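Local coordinates for protein transketolase (Campylobacter jejuni, PDB 3L84) that belongs to the transketolase family of thiamine diphosphate-dependent enzymes and forms a two-chain assembly built from three alpha/beta domains in each chain, at residues Cys164-Leu169 and Ile385-Arg390; Leu469-Ala474 and Phe562-Lys567; Lys503-Pro508 and Tyr518-Ser523. All blocks are in the same frame, centred on the assembly; numbering follows the deposited sequence.

Interaction 1 (Cys164-Leu169 and Ile385-Arg390); sequences CSLAGL and IHFGIR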
ATOM      1  N   CYS A 164     -11.046  -5.340 -11.534  1.00  7.21           N
ATOM      2  CA  CYS A 164     -11.999  -6.157 -12.273  1.00  7.98           C
ATOM      3  C   CYS A 164     -13.440  -5.892 -11.797  1.00  7.68           C
ATOM      4  O   CYS A 164     -14.383  -5.996 -12.582  1.00  7.48           O
ATOM      5  CB  CYS A 164     -11.636  -7.612 -12.171  1.00  7.99           C
ATOM      6  SG  CYS A 164     -10.121  -8.010 -13.124  1.00 10.39           S
ATOM      7  N   SER A 165     -13.610  -5.509 -10.539  1.00  7.49           N
ATOM      8  CA  SER A 165     -14.902  -5.075 -10.049  1.00  7.75           C
ATOM      9  C   SER A 165     -15.394  -3.909 -10.900  1.00  8.04           C
ATOM     10  O   SER A 165     -16.516  -3.921 -11.406  1.00  8.30           O
ATOM     11  CB  SER A 165     -14.798  -4.658  -8.577  1.00  7.99           C
ATOM     12  OG  SER A 165     -16.111  -4.521  -8.005  1.00  8.18           O
ATOM     13  N   LEU A 166     -14.550  -2.894 -11.083  1.00  7.73           N
ATOM     14  CA  LEU A 166     -14.907  -1.767 -11.912  1.00  8.40           C
ATOM     15  C   LEU A 166     -15.117  -2.149 -13.395  1.00  7.61           C
ATOM     16  O   LEU A 166     -15.980  -1.567 -14.074  1.00  8.44           O
ATOM     17  CB  LEU A 166     -13.820  -0.669 -11.813  1.00  8.87           C
ATOM     18  CG  LEU A 166     -13.879   0.206 -10.566  1.00  8.08           C
ATOM     19  CD1 LEU A 166     -12.611   0.984 -10.397  1.00  9.02           C
ATOM     20  CD2 LEU A 166     -15.054   1.171 -10.682  1.00 10.32           C
ATOM     21  N   ALA A 167     -14.342  -3.113 -13.907  1.00  7.44           N
ATOM     22  CA  ALA A 167     -14.506  -3.509 -15.301  1.00  6.99           C
ATOM     23  C   ALA A 167     -15.886  -4.073 -15.540  1.00  7.89           C
ATOM     24  O   ALA A 167     -16.480  -3.811 -16.586  1.00  8.24           O
ATOM     25  CB  ALA A 167     -13.444  -4.544 -15.703  1.00  8.43           C
ATOM     26  N   GLY A 168     -16.389  -4.871 -14.606  1.00  7.77           N
ATOM     27  CA  GLY A 168     -17.723  -5.448 -14.777  1.00  7.60           C
ATOM     28  C   GLY A 168     -18.792  -4.376 -14.663  1.00  8.13           C
ATOM     29  O   GLY A 168     -19.730  -4.331 -15.455  1.00  8.75           O
ATOM     30  N   LEU A 169     -18.654  -3.479 -13.694  1.00  9.13           N
ATOM     31  CA  LEU A 169     -19.608  -2.385 -13.501  1.00  9.02           C
ATOM     32  C   LEU A 169     -19.742  -1.518 -14.749  1.00  9.80           C
ATOM     33  O   LEU A 169     -20.848  -1.153 -15.164  1.00 10.54           O
ATOM     34  CB  LEU A 169     -19.180  -1.497 -12.323  1.00  9.43           C
ATOM     35  CG  LEU A 169     -20.069  -0.279 -12.048  1.00  8.84           C
ATOM     36  CD1 LEU A 169     -21.516  -0.683 -11.587  1.00 12.87           C
ATOM     37  CD2 LEU A 169     -19.395   0.558 -10.995  1.00 12.14           C
ATOM     38  N   ILE A 385     -15.280  10.480 -12.058  1.00  7.16           N
ATOM     39  CA  ILE A 385     -15.155   9.053 -11.881  1.00  7.60           C
ATOM     40  C   ILE A 385     -15.368   8.656 -10.438  1.00  7.72           C
ATOM     41  O   ILE A 385     -14.762   9.240  -9.563  1.00  8.22           O
ATOM     42  CB  ILE A 385     -13.830   8.526 -12.405  1.00  7.42           C
ATOM     43  CG1 ILE A 385     -13.635   8.951 -13.863  1.00  7.84           C
ATOM     44  CG2 ILE A 385     -13.767   6.972 -12.272  1.00  8.36           C
ATOM     45  CD1 ILE A 385     -12.235   8.667 -14.422  1.00 10.50           C
ATOM     46  N   HIS A 386     -16.225   7.682 -10.205  1.00  7.81           N
ATOM     47  CA  HIS A 386     -16.532   7.156  -8.876  1.00  7.53           C
ATOM     48  C   HIS A 386     -15.759   5.859  -8.720  1.00  6.99           C
ATOM     49  O   HIS A 386     -16.197   4.790  -9.134  1.00  7.33           O
ATOM     50  CB  HIS A 386     -18.042   6.995  -8.736  1.00  8.50           C
ATOM     51  CG  HIS A 386     -18.749   8.306  -8.812  1.00  9.51           C
ATOM     52  ND1 HIS A 386     -19.421   8.773  -9.925  1.00 13.94           N
ATOM     53  CD2 HIS A 386     -18.756   9.316  -7.915  1.00 10.89           C
ATOM     54  CE1 HIS A 386     -19.854  10.006  -9.674  1.00 11.84           C
ATOM     55  NE2 HIS A 386     -19.475  10.351  -8.458  1.00 17.86           N
ATOM     56  N   PHE A 387     -14.575   5.954  -8.134  1.00  5.51           N
ATOM     57  CA  PHE A 387     -13.696   4.781  -8.044  1.00  6.46           C
ATOM     58  C   PHE A 387     -14.133   3.760  -7.016  1.00  6.44           C
ATOM     59  O   PHE A 387     -13.658   2.618  -7.025  1.00  6.80           O
ATOM     60  CB  PHE A 387     -12.262   5.219  -7.801  1.00  6.84           C
ATOM     61  CG  PHE A 387     -11.619   5.829  -9.009  1.00  6.55           C
ATOM     62  CD1 PHE A 387     -11.103   5.029 -10.010  1.00  6.33           C
ATOM     63  CD2 PHE A 387     -11.485   7.202  -9.130  1.00  6.28           C
ATOM     64  CE1 PHE A 387     -10.490   5.610 -11.103  1.00  6.28           C
ATOM     65  CE2 PHE A 387     -10.896   7.764 -10.221  1.00  7.10           C
ATOM     66  CZ  PHE A 387     -10.406   6.963 -11.219  1.00  7.09           C
ATOM     67  N   GLY A 388     -15.013   4.152  -6.118  1.00  6.65           N
ATOM     68  CA  GLY A 388     -15.338   3.329  -4.990  1.00  6.13           C
ATOM     69  C   GLY A 388     -14.194   3.304  -3.981  1.00  5.74           C
ATOM     70  O   GLY A 388     -13.256   4.084  -4.056  1.00  6.94           O
ATOM     71  N   ILE A 389     -14.251   2.358  -3.039  1.00  6.24           N
ATOM     72  CA  ILE A 389     -13.280   2.277  -1.945  1.00  6.86           C
ATOM     73  C   ILE A 389     -12.133   1.397  -2.439  1.00  6.77           C
ATOM     74  O   ILE A 389     -11.927   0.266  -1.985  1.00  7.43           O
ATOM     75  CB  ILE A 389     -13.879   1.846  -0.615  1.00  7.10           C
ATOM     76  CG1 ILE A 389     -15.136   2.680  -0.250  1.00  8.34           C
ATOM     77  CG2 ILE A 389     -12.840   2.025   0.496  1.00  8.52           C
ATOM     78  CD1 ILE A 389     -16.481   2.237  -0.895  1.00  9.94           C
ATOM     79  N   ARG A 390     -11.388   1.954  -3.410  1.00  6.19           N
ATOM     80  CA  ARG A 390     -10.417   1.210  -4.193  1.00  6.06           C
ATOM     81  C   ARG A 390      -9.226   2.093  -4.519  1.00  5.64           C
ATOM     82  O   ARG A 390      -8.940   2.423  -5.670  1.00  6.80           O
ATOM     83  CB  ARG A 390     -11.048   0.713  -5.515  1.00  6.26           C
ATOM     84  CG  ARG A 390     -12.256  -0.188  -5.382  1.00  6.14           C
ATOM     85  CD  ARG A 390     -12.723  -0.604  -6.757  1.00  5.94           C
ATOM     86  NE  ARG A 390     -13.954  -1.386  -6.760  1.00  6.63           N
ATOM     87  CZ  ARG A 390     -15.166  -0.899  -6.975  1.00  6.68           C
ATOM     88  NH1 ARG A 390     -15.394   0.377  -7.202  1.00  7.15           N
ATOM     89  NH2 ARG A 390     -16.186  -1.749  -7.007  1.00  7.24           N
TER
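Between the two thiamine diphosphate-type alpha/beta domains of the transketolase chain, the last turns of helix 158-169 face the corner where edge strand 384-386 runs into helix 391-404, and R390, the N-cap residue of that helix, reaches across to S165 and L166. The R390 side chain is extended from CG to NE, which carries the guanidinium to the helix surface. There NH2 donates to S165 OG at 2.9 Å, a bent bond (138° at the hydrogen) with the hydroxyl tilted out of the guanidinium plane. S165 OG has its strongest polar partner in E196 of the second subunit, and R390 NH1 also bonds A193 O of that subunit, which ties this interdomain contact to the dimer interface. L166 covers one face of the guanidinium with CG, and its CD2 comes closest, 3.6 Å from R390 NH1. Its CD1 continues to the edge of the F387 ring, 4.3 Å from F387 CD1, while I385 CG2 rests over the centre of one ring face. A straighter bond within 385-390 helps to fix the rotation of the guanidinium: R390 NH1 meets F387 O at 2.8 Å, with the oxygen in the guanidinium plane but the donor above the carbonyl plane.

Interaction 2 (Leu469-Ala474 and Phe562-Lys567); sequences LTFRPA and FELFEK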
ATOM      1  N   LEU A 469       6.877  15.625  -7.311  1.00  8.39           N
ATOM      2  CA  LEU A 469       6.820  16.883  -6.570  1.00  8.43           C
ATOM      3  C   LEU A 469       5.752  16.766  -5.493  1.00  7.47           C
ATOM      4  O   LEU A 469       4.662  16.297  -5.789  1.00  9.32           O
ATOM      5  CB  LEU A 469       6.485  18.035  -7.499  1.00  8.70           C
ATOM      6  CG  LEU A 469       7.493  18.279  -8.611  1.00  8.79           C
ATOM      7  CD1 LEU A 469       7.036  19.449  -9.488  1.00 11.80           C
ATOM      8  CD2 LEU A 469       8.903  18.552  -8.054  1.00 11.35           C
ATOM      9  N   THR A 470       6.038  17.186  -4.277  1.00  7.61           N
ATOM     10  CA  THR A 470       5.069  17.062  -3.202  1.00  7.63           C
ATOM     11  C   THR A 470       4.759  18.492  -2.756  1.00  7.61           C
ATOM     12  O   THR A 470       5.538  19.105  -2.011  1.00  9.22           O
ATOM     13  CB  THR A 470       5.586  16.225  -2.038  1.00  8.18           C
ATOM     14  OG1 THR A 470       6.024  14.951  -2.570  1.00  9.30           O
ATOM     15  CG2 THR A 470       4.513  15.956  -0.977  1.00 10.17           C
ATOM     16  N   PHE A 471       3.628  19.029  -3.177  1.00  6.00           N
ATOM     17  CA  PHE A 471       3.231  20.394  -2.831  1.00  6.49           C
ATOM     18  C   PHE A 471       2.373  20.407  -1.590  1.00  5.46           C
ATOM     19  O   PHE A 471       1.412  19.640  -1.496  1.00  7.26           O
ATOM     20  CB  PHE A 471       2.452  21.037  -3.956  1.00  7.03           C
ATOM     21  CG  PHE A 471       3.251  21.289  -5.186  1.00  6.12           C
ATOM     22  CD1 PHE A 471       4.139  22.339  -5.240  1.00  6.73           C
ATOM     23  CD2 PHE A 471       3.133  20.462  -6.286  1.00  6.70           C
ATOM     24  CE1 PHE A 471       4.853  22.604  -6.402  1.00  6.37           C
ATOM     25  CE2 PHE A 471       3.863  20.741  -7.435  1.00  7.37           C
ATOM     26  CZ  PHE A 471       4.706  21.803  -7.457  1.00  7.71           C
ATOM     27  N   ARG A 472       2.687  21.264  -0.628  1.00  5.87           N
ATOM     28  CA  ARG A 472       1.880  21.420   0.593  1.00  5.93           C
ATOM     29  C   ARG A 472       1.594  22.923   0.754  1.00  5.98           C
ATOM     30  O   ARG A 472       2.255  23.623   1.526  1.00  6.83           O
ATOM     31  CB  ARG A 472       2.559  20.805   1.787  1.00  5.77           C
ATOM     32  CG  ARG A 472       1.761  20.803   3.032  1.00  6.15           C
ATOM     33  CD  ARG A 472       2.356  19.912   4.146  1.00  7.16           C
ATOM     34  NE  ARG A 472       1.498  19.882   5.344  1.00  7.53           N
ATOM     35  CZ  ARG A 472       1.725  20.484   6.497  1.00  7.75           C
ATOM     36  NH1 ARG A 472       2.840  21.128   6.758  1.00  9.01           N
ATOM     37  NH2 ARG A 472       0.808  20.358   7.436  1.00  9.00           N
ATOM     38  N   PRO A 473       0.604  23.441   0.015  1.00  5.53           N
ATOM     39  CA  PRO A 473       0.407  24.889  -0.043  1.00  6.04           C
ATOM     40  C   PRO A 473      -0.139  25.436   1.262  1.00  6.30           C
ATOM     41  O   PRO A 473      -0.946  24.789   1.936  1.00  6.46           O
ATOM     42  CB  PRO A 473      -0.604  25.065  -1.177  1.00  6.87           C
ATOM     43  CG  PRO A 473      -1.314  23.776  -1.239  1.00  6.00           C
ATOM     44  CD  PRO A 473      -0.271  22.726  -0.943  1.00  5.17           C
ATOM     45  N   ALA A 474       0.307  26.633   1.631  1.00  5.60           N
ATOM     46  CA  ALA A 474      -0.162  27.288   2.830  1.00  6.26           C
ATOM     47  C   ALA A 474      -1.417  28.105   2.599  1.00  7.26           C
ATOM     48  O   ALA A 474      -2.116  28.438   3.578  1.00  9.26           O
ATOM     49  CB  ALA A 474       0.919  28.173   3.392  1.00  7.38           C
ATOM     50  N   PHE A 562       9.493  20.873  -1.020  1.00  9.44           N
ATOM     51  CA  PHE A 562      10.871  20.468  -0.623  1.00  9.75           C
ATOM     52  C   PHE A 562      11.715  20.092  -1.843  1.00  8.25           C
ATOM     53  O   PHE A 562      12.875  20.532  -1.954  1.00  9.23           O
ATOM     54  CB  PHE A 562      10.739  19.298   0.369  1.00  9.56           C
ATOM     55  CG  PHE A 562      12.024  18.793   0.984  1.00  8.39           C
ATOM     56  CD1 PHE A 562      12.382  19.164   2.261  1.00 11.13           C
ATOM     57  CD2 PHE A 562      12.804  17.898   0.335  1.00 11.00           C
ATOM     58  CE1 PHE A 562      13.539  18.654   2.850  1.00 11.08           C
ATOM     59  CE2 PHE A 562      13.984  17.401   0.935  1.00 10.96           C
ATOM     60  CZ  PHE A 562      14.336  17.814   2.168  1.00  9.08           C
ATOM     61  N   GLU A 563      11.158  19.308  -2.759  1.00  8.56           N
ATOM     62  CA  GLU A 563      11.927  18.824  -3.908  1.00  8.73           C
ATOM     63  C   GLU A 563      12.402  19.965  -4.799  1.00  9.16           C
ATOM     64  O   GLU A 563      13.520  19.941  -5.308  1.00 10.18           O
ATOM     65  CB  GLU A 563      11.112  17.833  -4.726  1.00  9.68           C
ATOM     66  CG  GLU A 563      10.733  16.606  -3.940  1.00 10.08           C
ATOM     67  CD  GLU A 563       9.345  16.627  -3.283  1.00 11.15           C
ATOM     68  OE1 GLU A 563       8.773  17.720  -3.031  1.00 11.92           O
ATOM     69  OE2 GLU A 563       8.778  15.523  -3.124  1.00 10.85           O
ATOM     70  N   LEU A 564      11.564  20.982  -4.994  1.00  8.22           N
ATOM     71  CA  LEU A 564      11.994  22.127  -5.771  1.00  8.79           C
ATOM     72  C   LEU A 564      13.039  22.922  -5.038  1.00  7.64           C
ATOM     73  O   LEU A 564      13.972  23.429  -5.662  1.00  8.99           O
ATOM     74  CB  LEU A 564      10.824  23.050  -6.157  1.00  9.12           C
ATOM     75  CG  LEU A 564       9.855  22.503  -7.170  1.00  8.81           C
ATOM     76  CD1 LEU A 564       8.676  23.483  -7.344  1.00 11.09           C
ATOM     77  CD2 LEU A 564      10.535  22.203  -8.476  1.00 11.36           C
ATOM     78  N   PHE A 565      12.928  23.034  -3.724  1.00  8.17           N
ATOM     79  CA  PHE A 565      13.930  23.762  -2.952  1.00  7.98           C
ATOM     80  C   PHE A 565      15.312  23.117  -3.081  1.00  8.59           C
ATOM     81  O   PHE A 565      16.346  23.804  -3.152  1.00  8.44           O
ATOM     82  CB  PHE A 565      13.493  23.928  -1.480  1.00  9.05           C
ATOM     83  CG  PHE A 565      14.325  24.872  -0.690  1.00  9.17           C
ATOM     84  CD1 PHE A 565      14.826  26.048  -1.234  1.00  9.31           C
ATOM     85  CD2 PHE A 565      14.530  24.622   0.658  1.00 11.28           C
ATOM     86  CE1 PHE A 565      15.576  26.912  -0.468  1.00 10.08           C
ATOM     87  CE2 PHE A 565      15.258  25.508   1.431  1.00 13.47           C
ATOM     88  CZ  PHE A 565      15.792  26.651   0.880  1.00 12.38           C
ATOM     89  N   GLU A 566      15.342  21.789  -3.101  1.00  8.60           N
ATOM     90  CA  GLU A 566      16.579  21.024  -3.267  1.00  8.85           C
ATOM     91  C   GLU A 566      17.304  21.370  -4.572  1.00  9.42           C
ATOM     92  O   GLU A 566      18.510  21.140  -4.670  1.00 11.16           O
ATOM     93  CB  GLU A 566      16.320  19.514  -3.230  1.00  9.76           C
ATOM     94  CG  GLU A 566      15.857  18.978  -1.911  1.00 10.31           C
ATOM     95  CD  GLU A 566      15.674  17.480  -1.939  1.00 12.32           C
ATOM     96  OE1 GLU A 566      14.622  16.984  -2.438  1.00 12.05           O
ATOM     97  OE2 GLU A 566      16.579  16.762  -1.464  1.00 13.13           O
ATOM     98  N   LYS A 567      16.579  21.851  -5.590  1.00  9.39           N
ATOM     99  CA  LYS A 567      17.169  22.174  -6.898  1.00 10.19           C
ATOM    100  C   LYS A 567      17.730  23.590  -6.968  1.00  9.24           C
ATOM    101  O   LYS A 567      18.354  23.943  -7.974  1.00 11.02           O
ATOM    102  CB  LYS A 567      16.145  22.044  -8.017  1.00 10.86           C
ATOM    103  CG  LYS A 567      15.537  20.690  -8.147  1.00 13.82           C
ATOM    104  CD  LYS A 567      14.562  20.562  -9.330  1.00 17.55           C
ATOM    105  CE  LYS A 567      15.271  20.624 -10.700  1.00 19.74           C
ATOM    106  NZ  LYS A 567      16.430  19.655 -10.888  1.00 26.68           N
TER
HETATM  107  O   HOH W   1       7.656  18.686  -0.515  1.00 11.53           O
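E563, in the first turn of helix 562-566, turns its carboxylate onto T470 in edge strand 469-471, so that the C-terminal domain grips an outermost strand of the six-stranded parallel sheet. OE1 accepts from T470 N at 3.1 Å, approached from above the carboxylate plane, and OE2 takes the T470 OG1 hydroxyl at 2.9 Å through its syn lone pair. A bend in the glutamate chain at chi2 (95°) brings the head round to T470, so one carboxylate can serve both donors. T470 O is satisfied by a water, which donates to it at 2.6 Å and to E563 OE1 while accepting from F562 N at 2.9 Å; OE1 therefore has two donors. Beside this polar patch L564 packs on the strand's other side chains: its CD2 meets L469 CD2 at 4.0 Å, the two leucines crossing at about a right angle, and its CD1 approaches F471 CE1 obliquely. With a backbone amide, a hydroxyl and a water all donating to it, the E563 carboxylate is probably stabilised as the anion; carboxylate and water together take up the outward N-H and C=O of T470, much as a neighbouring strand might.

Interaction 3 (Lys503-Pro508 and Tyr518-Ser523); sequences KALNEP and YLLKES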
ATOM      1  N   LYS A 503      -4.861  30.502   7.083  1.00 10.71           N
ATOM      2  CA  LYS A 503      -4.833  31.940   6.917  1.00 11.56           C
ATOM      3  C   LYS A 503      -4.120  32.325   5.650  1.00 10.98           C
ATOM      4  O   LYS A 503      -3.034  31.886   5.344  1.00 11.93           O
ATOM      5  CB  LYS A 503      -4.136  32.599   8.099  1.00 12.47           C
ATOM      6  CG  LYS A 503      -4.795  32.345   9.442  1.00 16.82           C
ATOM      7  CD  LYS A 503      -6.082  33.156   9.693  1.00 20.90           C
ATOM      8  CE  LYS A 503      -5.951  34.650   9.406  1.00 23.50           C
ATOM      9  NZ  LYS A 503      -7.165  35.467   9.839  1.00 23.57           N
ATOM     10  N   ALA A 504      -4.726  33.221   4.910  1.00  9.67           N
ATOM     11  CA  ALA A 504      -4.082  33.728   3.713  1.00 10.25           C
ATOM     12  C   ALA A 504      -2.767  34.430   4.055  1.00 10.02           C
ATOM     13  O   ALA A 504      -2.666  35.158   5.055  1.00 12.64           O
ATOM     14  CB  ALA A 504      -5.031  34.705   3.008  1.00 10.59           C
ATOM     15  N   LEU A 505      -1.752  34.237   3.221  1.00 10.09           N
ATOM     16  CA  LEU A 505      -0.447  34.843   3.393  1.00 10.84           C
ATOM     17  C   LEU A 505      -0.356  36.204   2.744  1.00 12.38           C
ATOM     18  O   LEU A 505      -1.123  36.571   1.856  1.00 12.72           O
ATOM     19  CB  LEU A 505       0.649  33.958   2.761  1.00 12.58           C
ATOM     20  CG  LEU A 505       0.729  32.520   3.235  1.00 14.03           C
ATOM     21  CD1 LEU A 505       1.884  31.800   2.522  1.00 15.59           C
ATOM     22  CD2 LEU A 505       0.889  32.449   4.752  1.00 15.02           C
ATOM     23  N   ASN A 506       0.614  36.969   3.215  1.00 12.96           N
ATOM     24  CA  ASN A 506       1.024  38.149   2.509  1.00 13.96           C
ATOM     25  C   ASN A 506       1.916  37.768   1.324  1.00 14.28           C
ATOM     26  O   ASN A 506       2.352  36.625   1.198  1.00 14.34           O
ATOM     27  CB  ASN A 506       1.669  39.146   3.486  1.00 14.75           C
ATOM     28  CG  ASN A 506       0.656  39.659   4.520  1.00 18.81           C
ATOM     29  OD1 ASN A 506      -0.339  40.302   4.167  1.00 23.82           O
ATOM     30  ND2 ASN A 506       0.873  39.320   5.799  1.00 23.28           N
ATOM     31  N   GLU A 507       2.213  38.730   0.466  1.00 15.34           N
ATOM     32  CA  GLU A 507       2.936  38.432  -0.765  1.00 15.94           C
ATOM     33  C   GLU A 507       4.408  38.062  -0.500  1.00 13.79           C
ATOM     34  O   GLU A 507       4.983  38.480   0.492  1.00 14.05           O
ATOM     35  CB  GLU A 507       2.815  39.593  -1.762  1.00 18.00           C
ATOM     36  CG  GLU A 507       1.386  39.706  -2.366  1.00 22.22           C
ATOM     37  CD  GLU A 507       1.302  40.482  -3.678  1.00 27.71           C
ATOM     38  OE1 GLU A 507       0.450  40.119  -4.549  1.00 29.53           O
ATOM     39  OE2 GLU A 507       2.077  41.453  -3.838  1.00 30.45           O
ATOM     40  N   PRO A 508       5.018  37.272  -1.399  1.00 12.68           N
ATOM     41  CA  PRO A 508       6.432  36.949  -1.234  1.00 12.38           C
ATOM     42  C   PRO A 508       7.316  38.206  -1.159  1.00 11.82           C
ATOM     43  O   PRO A 508       7.070  39.202  -1.863  1.00 11.54           O
ATOM     44  CB  PRO A 508       6.756  36.155  -2.498  1.00 13.02           C
ATOM     45  CG  PRO A 508       5.447  35.623  -2.951  1.00 14.16           C
ATOM     46  CD  PRO A 508       4.454  36.650  -2.615  1.00 14.24           C
ATOM     47  N   TYR A 518      10.522  30.072  -0.268  1.00  8.98           N
ATOM     48  CA  TYR A 518      10.743  31.500  -0.525  1.00  8.64           C
ATOM     49  C   TYR A 518      10.553  32.270   0.773  1.00  9.13           C
ATOM     50  O   TYR A 518      10.000  31.737   1.752  1.00  9.38           O
ATOM     51  CB  TYR A 518       9.799  32.000  -1.638  1.00  9.45           C
ATOM     52  CG  TYR A 518       8.341  31.965  -1.291  1.00  9.33           C
ATOM     53  CD1 TYR A 518       7.707  33.097  -0.832  1.00 10.43           C
ATOM     54  CD2 TYR A 518       7.576  30.817  -1.448  1.00  9.08           C
ATOM     55  CE1 TYR A 518       6.361  33.083  -0.485  1.00 11.99           C
ATOM     56  CE2 TYR A 518       6.254  30.808  -1.113  1.00  9.21           C
ATOM     57  CZ  TYR A 518       5.629  31.945  -0.662  1.00 10.84           C
ATOM     58  OH  TYR A 518       4.297  31.983  -0.334  1.00 13.27           O
ATOM     59  N   LEU A 519      10.993  33.522   0.774  1.00  8.54           N
ATOM     60  CA  LEU A 519      10.873  34.353   1.978  1.00  9.11           C
ATOM     61  C   LEU A 519       9.529  35.080   2.053  1.00  9.72           C
ATOM     62  O   LEU A 519       9.145  35.757   1.107  1.00  9.44           O
ATOM     63  CB  LEU A 519      12.010  35.390   2.036  1.00 10.58           C
ATOM     64  CG  LEU A 519      13.377  34.883   2.476  1.00 11.39           C
ATOM     65  CD1 LEU A 519      14.438  35.903   2.159  1.00 10.64           C
ATOM     66  CD2 LEU A 519      13.363  34.563   3.981  1.00 11.07           C
ATOM     67  N   LEU A 520       8.839  34.945   3.187  1.00 10.56           N
ATOM     68  CA  LEU A 520       7.653  35.745   3.546  1.00 11.00           C
ATOM     69  C   LEU A 520       8.041  36.931   4.416  1.00 11.82           C
ATOM     70  O   LEU A 520       7.310  37.919   4.487  1.00 12.95           O
ATOM     71  CB  LEU A 520       6.624  34.911   4.348  1.00 11.71           C
ATOM     72  CG  LEU A 520       5.914  33.890   3.530  1.00 12.78           C
ATOM     73  CD1 LEU A 520       5.117  32.989   4.442  1.00 13.69           C
ATOM     74  CD2 LEU A 520       4.995  34.563   2.514  1.00 15.16           C
ATOM     75  N   LYS A 521       9.151  36.807   5.140  1.00 11.46           N
ATOM     76  CA  LYS A 521       9.619  37.862   6.045  1.00 11.10           C
ATOM     77  C   LYS A 521      11.111  37.783   6.039  1.00 10.39           C
ATOM     78  O   LYS A 521      11.674  36.684   6.129  1.00 10.37           O
ATOM     79  CB  LYS A 521       9.065  37.662   7.465  1.00 11.09           C
ATOM     80  CG  LYS A 521       9.473  38.701   8.481  1.00 17.46           C
ATOM     81  CD  LYS A 521       8.819  38.358   9.813  1.00 22.92           C
ATOM     82  CE  LYS A 521       9.258  39.229  10.956  1.00 26.55           C
ATOM     83  NZ  LYS A 521       8.230  39.111  12.038  1.00 27.69           N
ATOM     84  N   GLU A 522      11.763  38.928   5.886  1.00 10.93           N
ATOM     85  CA  GLU A 522      13.221  38.992   5.836  1.00 11.34           C
ATOM     86  C   GLU A 522      13.681  40.118   6.714  1.00 11.78           C
ATOM     87  O   GLU A 522      13.204  41.238   6.576  1.00 12.42           O
ATOM     88  CB  GLU A 522      13.720  39.211   4.412  1.00 11.34           C
ATOM     89  CG  GLU A 522      15.256  39.127   4.221  1.00 13.61           C
ATOM     90  CD  GLU A 522      15.723  39.149   2.783  1.00 14.05           C
ATOM     91  OE1 GLU A 522      15.037  39.742   1.927  1.00 15.63           O
ATOM     92  OE2 GLU A 522      16.805  38.601   2.504  1.00 16.05           O
ATOM     93  N   SER A 523      14.635  39.811   7.573  1.00 12.57           N
ATOM     94  CA  SER A 523      15.201  40.791   8.484  1.00 14.03           C
ATOM     95  C   SER A 523      16.709  40.813   8.357  1.00 14.85           C
ATOM     96  O   SER A 523      17.352  39.755   8.273  1.00 15.59           O
ATOM     97  CB  SER A 523      14.811  40.464   9.925  1.00 14.93           C
ATOM     98  OG  SER A 523      13.400  40.423  10.079  1.00 19.10           O
TER
HETATM   99  O   HOH W   2       2.854  34.432  -0.362  1.00 13.75           O
HETATM  100  O   HOH W   3       4.699  38.203   3.403  1.00 17.48           O
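P508 and L505 of the linker 503-508 make the apolar contacts with Y518 and L520, at the start of strand 518-521, an edge strand of the C-terminal domain's mixed sheet. P508 lays its ring obliquely against Y518, with CB 3.6 Å from Y518 CD1 and CG 3.7 Å from Y518 CE1. The tyrosine reaches it with CG between its backbone N and carbonyl carbon (chi1 65°), which swings the ring toward the linker. L505 turns one methyl to two neighbours: CD1 lies 3.7 Å from Y518 OH and 3.9 Å from L520 CD1, and the two leucines cross at about a right angle. The other L520 methyl, CD2, abuts N506 O. L520 and K521 form a classic beta bulge opposite V556.

Polar links across the segments go through water. One molecule donates to N506 O at 2.7 Å and to Y518 OH at 2.8 Å, the hydroxyl having its stronger partner in E478 of helix 476-488. A second donates to E507 O at 2.9 Å and to L520 O at 2.8 Å. No direct hydrogen bond joins the segments, so apolar packing and water hold them; the second water joins two carbonyl oxygens that could not bond each other directly, the first a carbonyl and a hydroxyl.

Overall arrangement
Interactions 1 and 2 are buried, whereas interaction 3 is partly buried and its centre lies about 35 Å from the centre of the chain. Interactions 1 and 2 reach opposite outermost strands of the same six-stranded parallel sheet, with centres about 32 Å apart; each joins that sheet's domain to a different neighbour, the first through a cationic guanidinium, the second through a carboxylate. Both also touch the second subunit, with polar bonds at interaction 1 and through packing of F562 and E566 at interaction 2, while interaction 3 touches no other chain. Interactions 2 and 3 meet directly, A474 CB lying 3.9 Å from L505 CD1, and both use bridging waters, but only interaction 2 adds direct hydrogen bonds between its segments.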